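Putative acetyltransferase Ta0821 (Thermoplasma acidophilum DSM 1728, PDB 3C26) is a putative GNAT-family acetyltransferase that probably transfers an acyl group, as its relatives do from acetyl-CoA, though its substrate is not established. Local coordinates at residues 124-129 with 255-260; 73-78 with 104-109; 80-85 with 181-186. All coordinates share one frame; numbering follows the deposited sequence.

Contact 1 of 3, residues 124-129 with 255-260. With EDO (1,2-ethanediol), chain H; EDO (1,2-ethanediol), chain I.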
ATOM      1  N   VAL A 124       3.044  14.612   1.793  1.00 21.82           N
ATOM      2  CA  VAL A 124       3.541  13.573   0.873  1.00 21.45           C
ATOM      3  C   VAL A 124       3.175  12.149   1.335  1.00 21.15           C
ATOM      4  O   VAL A 124       3.363  11.805   2.482  1.00 18.51           O
ATOM      5  CB  VAL A 124       5.080  13.653   0.709  1.00 22.16           C
ATOM      6  CG1 VAL A 124       5.530  12.749  -0.385  1.00 22.96           C
ATOM      7  CG2 VAL A 124       5.521  15.124   0.482  1.00 20.35           C
ATOM      8  N   TYR A 125       2.592  11.349   0.436  1.00 19.46           N
ATOM      9  CA  TYR A 125       2.260   9.960   0.781  1.00 20.29           C
ATOM     10  C   TYR A 125       3.523   9.184   1.116  1.00 20.55           C
ATOM     11  O   TYR A 125       4.552   9.370   0.495  1.00 20.32           O
ATOM     12  CB  TYR A 125       1.555   9.247  -0.352  1.00 21.20           C
ATOM     13  CG  TYR A 125       0.101   9.592  -0.575  1.00 18.56           C
ATOM     14  CD1 TYR A 125      -0.861   9.276   0.378  1.00 23.18           C
ATOM     15  CD2 TYR A 125      -0.326  10.129  -1.773  1.00 21.86           C
ATOM     16  CE1 TYR A 125      -2.164   9.541   0.174  1.00 20.07           C
ATOM     17  CE2 TYR A 125      -1.664  10.356  -2.008  1.00 20.00           C
ATOM     18  CZ  TYR A 125      -2.569  10.091  -1.029  1.00 21.56           C
ATOM     19  OH  TYR A 125      -3.924  10.293  -1.283  1.00 20.81           O
ATOM     20  N   SER A 126       3.418   8.320   2.116  1.00 21.51           N
ATOM     21  CA  SER A 126       4.542   7.493   2.617  1.00 20.63           C
ATOM     22  C   SER A 126       5.113   6.569   1.522  1.00 20.98           C
ATOM     23  O   SER A 126       6.266   6.158   1.580  1.00 19.87           O
ATOM     24  CB  SER A 126       4.076   6.607   3.770  1.00 21.39           C
ATOM     25  OG  SER A 126       2.964   5.791   3.376  1.00 18.04           O
ATOM     26  N   TRP A 127       4.301   6.242   0.522  1.00 20.31           N
ATOM     27  CA  TRP A 127       4.757   5.353  -0.600  1.00 19.45           C
ATOM     28  C   TRP A 127       5.346   6.120  -1.788  1.00 20.08           C
ATOM     29  O   TRP A 127       5.853   5.541  -2.754  1.00 20.22           O
ATOM     30  CB  TRP A 127       3.592   4.496  -1.116  1.00 20.24           C
ATOM     31  CG  TRP A 127       2.317   5.271  -1.435  1.00 19.06           C
ATOM     32  CD1 TRP A 127       1.179   5.301  -0.660  1.00 22.38           C
ATOM     33  CD2 TRP A 127       2.017   6.040  -2.596  1.00 21.03           C
ATOM     34  NE1 TRP A 127       0.237   6.082  -1.238  1.00 20.10           N
ATOM     35  CE2 TRP A 127       0.702   6.532  -2.441  1.00 22.42           C
ATOM     36  CE3 TRP A 127       2.738   6.389  -3.752  1.00 25.93           C
ATOM     37  CZ2 TRP A 127       0.083   7.358  -3.397  1.00 24.46           C
ATOM     38  CZ3 TRP A 127       2.111   7.196  -4.721  1.00 22.01           C
ATOM     39  CH2 TRP A 127       0.806   7.672  -4.532  1.00 25.11           C
ATOM     40  N   ASN A 128       5.253   7.449  -1.738  1.00 20.81           N
ATOM     41  CA  ASN A 128       5.660   8.273  -2.884  1.00 20.78           C
ATOM     42  C   ASN A 128       7.129   8.620  -2.781  1.00 21.06           C
ATOM     43  O   ASN A 128       7.521   9.738  -2.504  1.00 19.43           O
ATOM     44  CB  ASN A 128       4.784   9.507  -3.050  1.00 20.37           C
ATOM     45  CG  ASN A 128       5.015  10.183  -4.367  1.00 20.29           C
ATOM     46  OD1 ASN A 128       5.881   9.759  -5.125  1.00 20.16           O
ATOM     47  ND2 ASN A 128       4.207  11.212  -4.688  1.00 18.62           N
ATOM     48  N   GLU A 129       7.925   7.594  -3.032  1.00 21.92           N
ATOM     49  CA  GLU A 129       9.338   7.650  -2.813  1.00 22.61           C
ATOM     50  C   GLU A 129      10.036   8.755  -3.608  1.00 23.81           C
ATOM     51  O   GLU A 129      10.892   9.424  -3.063  1.00 23.64           O
ATOM     52  CB  GLU A 129       9.995   6.304  -3.083  1.00 22.86           C
ATOM     53  CG  GLU A 129      11.385   6.205  -2.531  1.00 24.99           C
ATOM     54  CD  GLU A 129      11.454   6.161  -0.983  1.00 28.44           C
ATOM     55  OE1 GLU A 129      10.452   5.911  -0.309  1.00 27.24           O
ATOM     56  OE2 GLU A 129      12.559   6.375  -0.451  1.00 29.01           O
ATOM     57  N   PRO A 255      -2.120   0.217   9.255  1.00 31.67           N
ATOM     58  CA  PRO A 255      -2.239   0.727   7.904  1.00 31.74           C
ATOM     59  C   PRO A 255      -1.010   0.440   7.045  1.00 30.08           C
ATOM     60  O   PRO A 255       0.097   0.277   7.539  1.00 30.50           O
ATOM     61  CB  PRO A 255      -2.378   2.223   8.133  1.00 32.49           C
ATOM     62  CG  PRO A 255      -1.389   2.451   9.271  1.00 33.20           C
ATOM     63  CD  PRO A 255      -1.525   1.228  10.158  1.00 33.19           C
ATOM     64  N   ALA A 256      -1.251   0.368   5.757  1.00 28.75           N
ATOM     65  CA  ALA A 256      -0.222   0.115   4.780  1.00 27.63           C
ATOM     66  C   ALA A 256       0.447   1.414   4.404  1.00 27.40           C
ATOM     67  O   ALA A 256       1.592   1.431   3.964  1.00 27.77           O
ATOM     68  CB  ALA A 256      -0.797  -0.531   3.557  1.00 28.33           C
ATOM     69  N   SER A 257      -0.228   2.514   4.642  1.00 25.94           N
ATOM     70  CA  SER A 257       0.368   3.763   4.279  1.00 26.13           C
ATOM     71  C   SER A 257      -0.092   4.930   5.113  1.00 24.65           C
ATOM     72  O   SER A 257      -1.005   4.829   5.900  1.00 22.28           O
ATOM     73  CB  SER A 257       0.107   4.056   2.799  1.00 27.42           C
ATOM     74  OG  SER A 257      -1.233   4.468   2.593  1.00 30.35           O
ATOM     75  N   SER A 258       0.597   6.032   4.906  1.00 23.24           N
ATOM     76  CA  SER A 258       0.348   7.256   5.650  1.00 24.22           C
ATOM     77  C   SER A 258       0.518   8.533   4.827  1.00 23.78           C
ATOM     78  O   SER A 258       1.120   8.551   3.741  1.00 22.76           O
ATOM     79  CB  SER A 258       1.232   7.336   6.909  1.00 24.46           C
ATOM     80  OG  SER A 258       2.584   7.693   6.665  1.00 26.04           O
ATOM     81  N   LEU A 259      -0.105   9.575   5.344  1.00 23.05           N
ATOM     82  CA  LEU A 259       0.083  10.937   4.826  1.00 22.88           C
ATOM     83  C   LEU A 259       1.078  11.655   5.722  1.00 22.98           C
ATOM     84  O   LEU A 259       0.812  11.967   6.877  1.00 23.12           O
ATOM     85  CB  LEU A 259      -1.221  11.734   4.754  1.00 23.08           C
ATOM     86  CG  LEU A 259      -1.071  13.055   3.982  1.00 23.00           C
ATOM     87  CD1 LEU A 259      -0.781  12.751   2.506  1.00 18.53           C
ATOM     88  CD2 LEU A 259      -2.305  13.919   4.128  1.00 22.20           C
ATOM     89  N   THR A 260       2.226  11.944   5.153  1.00 22.20           N
ATOM     90  CA  THR A 260       3.307  12.554   5.893  1.00 21.69           C
ATOM     91  C   THR A 260       3.376  14.029   5.632  1.00 21.44           C
ATOM     92  O   THR A 260       3.011  14.487   4.546  1.00 20.29           O
ATOM     93  CB  THR A 260       4.680  11.891   5.514  1.00 22.55           C
ATOM     94  OG1 THR A 260       5.067  12.257   4.183  1.00 22.61           O
ATOM     95  CG2 THR A 260       4.617  10.342   5.644  1.00 22.92           C
TER
HETATM   96  C1  EDO H 272       3.856   1.400   1.977  1.00 43.64           C
HETATM   97  O1  EDO H 272       2.532   1.612   1.456  1.00 43.81           O
HETATM   98  C2  EDO H 272       4.594   2.723   2.042  1.00 42.66           C
HETATM   99  O2  EDO H 272       3.954   3.397   3.103  1.00 41.66           O
HETATM  100  C1  EDO I 273      12.198   9.413   2.672  1.00 47.01           C
HETATM  101  O1  EDO I 273      12.383   8.839   1.366  1.00 44.53           O
HETATM  102  C2  EDO I 273      13.527   9.842   3.264  1.00 46.58           C
HETATM  103  O2  EDO I 273      14.099  10.817   2.401  1.00 49.30           O
HETATM  104  O   HOH W   1      -2.154   5.837   0.376  1.00 25.68           O
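Val124 and Thr260 exchange both backbone bonds of an antiparallel hydrogen-bonded pair: Val124 N gives to Thr260 O at 2.8 Å, and Thr260 N returns to Val124 O. The OG1 of Thr260 also turns onto Val124 O, at a doubtfully short distance. Two residues further on, past the non-hydrogen-bonded pair of Tyr125 and Leu259, Ser126 N donates to Ser258 O at 2.8 Å. The answering bond comes from a side chain, since the N-H of Ser258 donates to Ser126 OG, also at 2.8 Å and nearly straight (162°). The hydroxyl thus stands in for a strand carbonyl just where strand 119-125 breaks into the type I turn from Tyr125 to Asn128, a task suited to a short serine. Strand 258-265, C-terminal in the chain, is inserted here between strands 119-125 and 141-153, antiparallel to both. Ser126 OG also shares a hydrogen bond with an ethanediol, probably from the crystallisation liquor, both of whose hydroxyls donate to Ala256 O. A water bridges Trp127 NE1, which donates to it, and Ser257 OG. Leu259 CD1 lies over one face of the Tyr125 ring, while Tyr125 OH bonds to Met45 N and Ser258 OG to Glu145.

Contact 2 of 3, residues 73-78 with 104-109. With EDO (1,2-ethanediol), chain E.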
ATOM      1  N   ALA A  73       3.094  22.562 -15.770  1.00 21.88           N
ATOM      2  CA  ALA A  73       3.109  22.102 -14.359  1.00 21.07           C
ATOM      3  C   ALA A  73       2.409  23.117 -13.469  1.00 21.99           C
ATOM      4  O   ALA A  73       2.358  24.346 -13.769  1.00 23.11           O
ATOM      5  CB  ALA A  73       4.526  21.891 -13.856  1.00 20.91           C
ATOM      6  N   THR A  74       1.855  22.607 -12.378  1.00 20.93           N
ATOM      7  CA  THR A  74       1.222  23.477 -11.386  1.00 20.22           C
ATOM      8  C   THR A  74       1.805  23.251 -10.022  1.00 20.69           C
ATOM      9  O   THR A  74       2.342  22.176  -9.705  1.00 20.88           O
ATOM     10  CB  THR A  74      -0.318  23.204 -11.266  1.00 20.64           C
ATOM     11  OG1 THR A  74      -0.553  21.841 -10.827  1.00 19.80           O
ATOM     12  CG2 THR A  74      -1.039  23.442 -12.586  1.00 18.36           C
ATOM     13  N   ILE A  75       1.711  24.301  -9.219  1.00 20.53           N
ATOM     14  CA  ILE A  75       1.901  24.201  -7.783  1.00 20.91           C
ATOM     15  C   ILE A  75       0.901  25.161  -7.115  1.00 21.68           C
ATOM     16  O   ILE A  75       0.738  26.299  -7.571  1.00 20.93           O
ATOM     17  CB  ILE A  75       3.363  24.528  -7.309  1.00 21.34           C
ATOM     18  CG1 ILE A  75       3.531  24.272  -5.823  1.00 23.20           C
ATOM     19  CG2 ILE A  75       3.692  26.014  -7.506  1.00 17.78           C
ATOM     20  CD1 ILE A  75       3.796  22.897  -5.464  1.00 26.95           C
ATOM     21  N   HIS A  76       0.240  24.679  -6.052  1.00 22.56           N
ATOM     22  CA  HIS A  76      -0.637  25.523  -5.218  1.00 23.97           C
ATOM     23  C   HIS A  76       0.125  26.017  -3.975  1.00 24.33           C
ATOM     24  O   HIS A  76       0.891  25.285  -3.383  1.00 24.55           O
ATOM     25  CB  HIS A  76      -1.897  24.750  -4.793  1.00 23.41           C
ATOM     26  CG  HIS A  76      -2.810  25.514  -3.873  1.00 24.12           C
ATOM     27  ND1 HIS A  76      -3.136  25.078  -2.598  1.00 21.93           N
ATOM     28  CD2 HIS A  76      -3.470  26.686  -4.050  1.00 18.44           C
ATOM     29  CE1 HIS A  76      -3.938  25.967  -2.032  1.00 22.00           C
ATOM     30  NE2 HIS A  76      -4.165  26.943  -2.896  1.00 18.86           N
HETATM   31  N   MSE A  77      -0.088  27.280  -3.608  1.00 24.43           N
HETATM   32  CA  MSE A  77       0.474  27.840  -2.381  1.00 25.36           C
HETATM   33  C   MSE A  77      -0.615  28.555  -1.563  1.00 25.50           C
HETATM   34  O   MSE A  77      -1.459  29.276  -2.083  1.00 25.91           O
HETATM   35  CB  MSE A  77       1.529  28.908  -2.672  1.00 25.64           C
HETATM   36  CG  MSE A  77       2.563  28.566  -3.645  1.00 29.83           C
HETATM   37 SE   MSE A  77       3.483  30.242  -4.176  0.75 30.76          SE
HETATM   38  CE  MSE A  77       4.124  29.463  -5.826  1.00 34.00           C
ATOM     39  N   GLU A  78      -0.571  28.377  -0.263  1.00 25.62           N
ATOM     40  CA  GLU A  78      -1.534  29.041   0.569  1.00 25.28           C
ATOM     41  C   GLU A  78      -0.962  29.403   1.916  1.00 25.51           C
ATOM     42  O   GLU A  78      -0.541  28.533   2.672  1.00 23.87           O
ATOM     43  CB  GLU A  78      -2.802  28.189   0.735  1.00 25.31           C
ATOM     44  CG  GLU A  78      -3.792  28.901   1.620  1.00 26.48           C
ATOM     45  CD  GLU A  78      -5.172  28.330   1.577  1.00 28.82           C
ATOM     46  OE1 GLU A  78      -5.564  27.807   0.532  1.00 32.58           O
ATOM     47  OE2 GLU A  78      -5.860  28.417   2.616  1.00 32.71           O
ATOM     48  N   SER A 104      11.903  21.548 -10.553  1.00 24.62           N
ATOM     49  CA  SER A 104      12.080  22.924 -11.045  1.00 24.79           C
ATOM     50  C   SER A 104      11.031  23.798 -10.471  1.00 23.10           C
ATOM     51  O   SER A 104      11.304  24.893 -10.072  1.00 24.28           O
ATOM     52  CB  SER A 104      11.997  23.036 -12.566  1.00 25.33           C
ATOM     53  OG  SER A 104      12.999  22.215 -13.166  1.00 29.02           O
ATOM     54  N   ILE A 105       9.810  23.318 -10.456  1.00 23.10           N
ATOM     55  CA  ILE A 105       8.713  24.148  -9.933  1.00 24.00           C
ATOM     56  C   ILE A 105       8.894  24.369  -8.439  1.00 23.77           C
ATOM     57  O   ILE A 105       8.617  25.420  -7.953  1.00 25.01           O
ATOM     58  CB  ILE A 105       7.281  23.648 -10.287  1.00 24.02           C
ATOM     59  CG1 ILE A 105       6.354  24.859 -10.199  1.00 23.90           C
ATOM     60  CG2 ILE A 105       6.806  22.438  -9.407  1.00 24.21           C
ATOM     61  CD1 ILE A 105       5.033  24.670 -10.876  1.00 23.75           C
HETATM   62  N   MSE A 106       9.414  23.386  -7.738  1.00 24.83           N
HETATM   63  CA  MSE A 106       9.673  23.509  -6.284  1.00 24.10           C
HETATM   64  C   MSE A 106      10.808  24.502  -6.008  1.00 24.01           C
HETATM   65  O   MSE A 106      10.756  25.352  -5.072  1.00 23.60           O
HETATM   66  CB  MSE A 106      10.016  22.142  -5.656  1.00 25.31           C
HETATM   67  CG  MSE A 106       8.800  21.210  -5.518  1.00 26.68           C
HETATM   68 SE   MSE A 106       7.482  21.975  -4.266  0.75 30.43          SE
HETATM   69  CE  MSE A 106       8.693  22.152  -2.737  1.00 24.98           C
ATOM     70  N   GLN A 107      11.854  24.402  -6.812  1.00 22.64           N
ATOM     71  CA  GLN A 107      12.968  25.379  -6.690  1.00 22.89           C
ATOM     72  C   GLN A 107      12.505  26.819  -6.986  1.00 22.58           C
ATOM     73  O   GLN A 107      12.911  27.762  -6.309  1.00 21.42           O
ATOM     74  CB  GLN A 107      14.147  25.007  -7.563  1.00 22.56           C
ATOM     75  CG  GLN A 107      14.755  23.675  -7.217  1.00 26.10           C
ATOM     76  CD  GLN A 107      15.861  23.276  -8.171  1.00 28.89           C
ATOM     77  OE1 GLN A 107      15.633  23.094  -9.377  1.00 36.05           O
ATOM     78  NE2 GLN A 107      17.037  23.089  -7.642  1.00 28.20           N
ATOM     79  N   GLU A 108      11.665  26.991  -8.004  1.00 22.79           N
ATOM     80  CA  GLU A 108      11.151  28.318  -8.297  1.00 23.01           C
ATOM     81  C   GLU A 108      10.298  28.771  -7.155  1.00 23.01           C
ATOM     82  O   GLU A 108      10.334  29.936  -6.759  1.00 24.02           O
ATOM     83  CB  GLU A 108      10.301  28.329  -9.562  1.00 23.94           C
ATOM     84  CG  GLU A 108      11.063  27.999 -10.758  1.00 26.45           C
ATOM     85  CD  GLU A 108      11.886  29.162 -11.264  1.00 31.16           C
ATOM     86  OE1 GLU A 108      11.715  30.307 -10.775  1.00 33.19           O
ATOM     87  OE2 GLU A 108      12.692  28.926 -12.191  1.00 34.32           O
ATOM     88  N   THR A 109       9.485  27.851  -6.648  1.00 23.16           N
ATOM     89  CA  THR A 109       8.621  28.156  -5.492  1.00 21.97           C
ATOM     90  C   THR A 109       9.443  28.570  -4.231  1.00 22.63           C
ATOM     91  O   THR A 109       9.114  29.548  -3.546  1.00 20.73           O
ATOM     92  CB  THR A 109       7.652  26.989  -5.175  1.00 22.61           C
ATOM     93  OG1 THR A 109       6.795  26.772  -6.302  1.00 21.43           O
ATOM     94  CG2 THR A 109       6.767  27.264  -3.932  1.00 19.65           C
TER
HETATM   95  C1  EDO E 269      -2.730  22.964   0.587  1.00 33.03           C
HETATM   96  O1  EDO E 269      -3.842  23.806   0.318  1.00 32.32           O
HETATM   97  C2  EDO E 269      -2.466  22.116  -0.628  1.00 34.27           C
HETATM   98  O2  EDO E 269      -2.125  22.930  -1.725  1.00 30.93           O
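Ile105 drives its CD1 methyl against strand 73-78, where it rests 3.6 Å from Thr74 C. The same methyl also touches Ile75 CG2 and Ala73 CB. With CG1 anti to the backbone N (chi1 -157°) and the chain extended beyond it, this branch reaches the strand backbone, and the small Ala73 leaves room for it. Ile75 spreads its two branches along the helix: CG2 meets Thr109 OG1 at 3.4 Å, and CD1 lies 4.0 Å from Met106 SE, the side chains crossing at about a right angle. Met77, a selenomethionine like Met106, reaches tip to tip toward Thr109, with CE 3.9 Å from its CG2. Behind this first shell, Thr109 OG1 donates to Ile105 O at 2.8 Å, which satisfies the buried hydroxyl and fixes its rotation; Thr109 N reaches the same oxygen from the opposite face of the carbonyl plane. Putting an alanine at Thr109 would remove OG1 and CG2 and is likely to open a gap beside Ile75 CG2 and Met77 CE and cost Ile105 O its second donor. The 104-109 segment crosses the 73-78 segment at -39°, and Leu87 and Leu90 of strand 85-92 and Phe8 of strand 7-10 also line its packed side.

Contact 3 of 3, residues 80-85 with 181-186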
ATOM      1  N   LEU A  80      -0.905  30.360   5.635  1.00 25.89           N
ATOM      2  CA  LEU A  80      -1.695  29.867   6.757  1.00 25.33           C
ATOM      3  C   LEU A  80      -1.681  30.901   7.874  1.00 26.24           C
ATOM      4  O   LEU A  80      -0.953  31.861   7.807  1.00 26.35           O
ATOM      5  CB  LEU A  80      -1.153  28.535   7.245  1.00 25.66           C
ATOM      6  CG  LEU A  80      -0.936  27.448   6.161  1.00 24.01           C
ATOM      7  CD1 LEU A  80      -0.513  26.161   6.800  1.00 22.12           C
ATOM      8  CD2 LEU A  80      -2.220  27.303   5.308  1.00 16.54           C
ATOM      9  N   PRO A  81      -2.497  30.704   8.895  1.00 26.08           N
ATOM     10  CA  PRO A  81      -2.602  31.713   9.943  1.00 26.43           C
ATOM     11  C   PRO A  81      -1.335  31.823  10.814  1.00 25.65           C
ATOM     12  O   PRO A  81      -1.055  32.867  11.399  1.00 27.33           O
ATOM     13  CB  PRO A  81      -3.806  31.235  10.771  1.00 26.54           C
ATOM     14  CG  PRO A  81      -4.535  30.287   9.935  1.00 26.68           C
ATOM     15  CD  PRO A  81      -3.509  29.648   9.017  1.00 27.38           C
ATOM     16  N   ASP A  82      -0.587  30.743  10.918  1.00 24.17           N
ATOM     17  CA  ASP A  82       0.659  30.770  11.719  1.00 24.22           C
ATOM     18  C   ASP A  82       1.802  31.451  10.931  1.00 23.81           C
ATOM     19  O   ASP A  82       2.917  31.613  11.419  1.00 25.04           O
ATOM     20  CB  ASP A  82       1.056  29.366  12.187  1.00 23.93           C
ATOM     21  CG  ASP A  82       1.266  28.413  11.042  1.00 24.86           C
ATOM     22  OD1 ASP A  82       1.188  28.842   9.889  1.00 26.60           O
ATOM     23  OD2 ASP A  82       1.489  27.218  11.284  1.00 26.95           O
ATOM     24  N   GLY A  83       1.503  31.844   9.707  1.00 24.05           N
ATOM     25  CA  GLY A  83       2.445  32.584   8.887  1.00 23.70           C
ATOM     26  C   GLY A  83       3.217  31.685   7.932  1.00 23.42           C
ATOM     27  O   GLY A  83       3.986  32.160   7.102  1.00 23.32           O
ATOM     28  N   SER A  84       3.006  30.374   8.052  1.00 23.93           N
ATOM     29  CA  SER A  84       3.677  29.411   7.151  1.00 23.29           C
ATOM     30  C   SER A  84       2.915  29.382   5.839  1.00 23.26           C
ATOM     31  O   SER A  84       1.844  29.984   5.715  1.00 21.64           O
ATOM     32  CB  SER A  84       3.718  28.003   7.721  1.00 23.73           C
ATOM     33  OG  SER A  84       2.423  27.538   7.972  1.00 26.87           O
ATOM     34  N   VAL A  85       3.491  28.698   4.858  1.00 22.06           N
ATOM     35  CA  VAL A  85       2.844  28.518   3.551  1.00 22.28           C
ATOM     36  C   VAL A  85       2.769  27.031   3.264  1.00 22.21           C
ATOM     37  O   VAL A  85       3.773  26.335   3.257  1.00 22.76           O
ATOM     38  CB  VAL A  85       3.594  29.276   2.389  1.00 22.85           C
ATOM     39  CG1 VAL A  85       2.983  28.956   1.025  1.00 21.80           C
ATOM     40  CG2 VAL A  85       3.616  30.772   2.671  1.00 20.81           C
ATOM     41  N   TYR A 181      -1.555  21.798   7.132  1.00 24.33           N
ATOM     42  CA  TYR A 181      -1.023  21.562   8.469  1.00 24.48           C
ATOM     43  C   TYR A 181      -0.608  22.921   9.064  1.00 24.15           C
ATOM     44  O   TYR A 181       0.360  23.553   8.641  1.00 23.02           O
ATOM     45  CB  TYR A 181       0.153  20.556   8.447  1.00 23.51           C
ATOM     46  CG  TYR A 181       0.468  19.965   9.808  1.00 24.78           C
ATOM     47  CD1 TYR A 181      -0.368  18.983  10.377  1.00 23.95           C
ATOM     48  CD2 TYR A 181       1.594  20.353  10.520  1.00 23.06           C
ATOM     49  CE1 TYR A 181      -0.087  18.418  11.587  1.00 24.54           C
ATOM     50  CE2 TYR A 181       1.848  19.809  11.750  1.00 21.50           C
ATOM     51  CZ  TYR A 181       1.009  18.857  12.289  1.00 22.38           C
ATOM     52  OH  TYR A 181       1.311  18.322  13.523  1.00 26.88           O
HETATM   53  N   MSE A 182      -1.339  23.327  10.082  1.00 24.13           N
HETATM   54  CA  MSE A 182      -1.195  24.652  10.660  1.00 24.92           C
HETATM   55  C   MSE A 182      -1.165  24.615  12.174  1.00 25.51           C
HETATM   56  O   MSE A 182      -1.758  23.751  12.800  1.00 25.57           O
HETATM   57  CB  MSE A 182      -2.390  25.525  10.211  1.00 25.88           C
HETATM   58  CG  MSE A 182      -3.738  25.041  10.708  1.00 25.84           C
HETATM   59 SE   MSE A 182      -5.321  26.116  10.139  0.75 26.78          SE
HETATM   60  CE  MSE A 182      -5.476  25.546   8.303  1.00 22.48           C
ATOM     61  N   CYS A 183      -0.500  25.594  12.742  1.00 26.28           N
ATOM     62  CA  CYS A 183      -0.389  25.704  14.178  1.00 28.31           C
ATOM     63  C   CYS A 183      -0.998  27.000  14.674  1.00 30.30           C
ATOM     64  O   CYS A 183      -1.101  28.005  13.960  1.00 28.35           O
ATOM     65  CB  CYS A 183       1.060  25.589  14.647  1.00 27.67           C
ATOM     66  SG  CYS A 183       1.999  24.254  13.824  1.00 26.91           S
ATOM     67  N   SER A 184      -1.469  26.924  15.899  1.00 32.97           N
ATOM     68  CA  SER A 184      -1.951  28.113  16.600  1.00 36.05           C
ATOM     69  C   SER A 184      -1.984  27.871  18.108  1.00 38.42           C
ATOM     70  O   SER A 184      -2.620  26.918  18.580  1.00 38.79           O
ATOM     71  CB  SER A 184      -3.315  28.556  16.080  1.00 36.33           C
ATOM     72  OG  SER A 184      -3.846  29.538  16.948  1.00 38.72           O
ATOM     73  N   ASP A 185      -1.263  28.752  18.817  1.00 41.28           N
ATOM     74  CA  ASP A 185      -1.066  28.747  20.317  1.00 43.02           C
ATOM     75  C   ASP A 185      -2.370  28.637  21.024  1.00 43.66           C
ATOM     76  O   ASP A 185      -2.520  28.031  22.094  1.00 43.30           O
ATOM     77  CB  ASP A 185      -0.454  30.074  20.818  1.00 43.41           C
ATOM     78  CG  ASP A 185       1.018  30.244  20.416  1.00 44.67           C
ATOM     79  OD1 ASP A 185       1.588  29.311  19.790  1.00 46.15           O
ATOM     80  OD2 ASP A 185       1.599  31.309  20.720  1.00 44.86           O
ATOM     81  N   ASP A 186      -3.280  29.362  20.423  1.00 44.79           N
ATOM     82  CA  ASP A 186      -4.644  29.382  20.834  1.00 45.63           C
ATOM     83  C   ASP A 186      -5.432  28.764  19.716  1.00 46.05           C
ATOM     84  O   ASP A 186      -5.712  29.460  18.741  1.00 46.28           O
ATOM     85  CB  ASP A 186      -5.123  30.806  21.017  1.00 46.27           C
ATOM     86  CG  ASP A 186      -6.606  30.866  21.332  1.00 48.42           C
ATOM     87  OD1 ASP A 186      -7.176  29.774  21.581  1.00 49.75           O
ATOM     88  OD2 ASP A 186      -7.196  31.972  21.323  1.00 50.62           O
TER
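Asp82 reaches across to the end of strand 180-183, where its OD2 accepts the backbone N-H of Cys183 at 3.0 Å. The N-H comes from above the carboxylate plane (50° out of it), and the bond is fairly straight. Asp82 CG sits between its own backbone N and carbonyl carbon (chi1 59°), which swings the carboxylate so that OD2 lies by Cys183 N while OD1 stays beside Ser84. OD1 folds back on its own loop, taking Ser84 N at 3.0 Å and Ser84 OG at 2.6 Å, so the carboxylate is gripped at both oxygens and can hardly turn. Arg121 forms a salt bridge with OD2 and also bonds to Tyr181 O, which would favour a charged aspartate here. Leu80 points CD1 at the strand, 3.3 Å from Tyr181 O and 3.9 Å from Met182 CB. The selenomethionine Met182 runs out extended through chi2 and then bends at chi3, its SE coming 4.1 Å from Pro81 CD. Cys183 is tied to Cys174 by a disulfide, joining the two strands of the hairpin 174-177 and 180-183. The loop itself is a type I turn from Leu80 to Gly83 combined with an Asx turn at Asp82, linking strands 70-79 and 85-92 and docking on that hairpin.

How the contacts relate
Contacts 1 and 2 are buried, whereas contact 3 is only partly so, with Pro81 exposed. Contacts 1 and 2 act on neighbouring elements, since helix 101-113 leads into strand 119-125, but their chemistry differs: contact 1 pairs neighbouring strands side by side through backbone and serine bonds, and contact 2 lays a helix on a strand through mainly apolar side chains. Contact 3 relies on a carboxylate at a loop. It continues from contact 2, because strand 70-79 runs into the 80-85 loop, and the two meet where Val85 CG1 packs on Met77 and Glu78. Contacts 1 and 3 both attach later parts of the chain to the GNAT-family region, their centres about 23 Å apart.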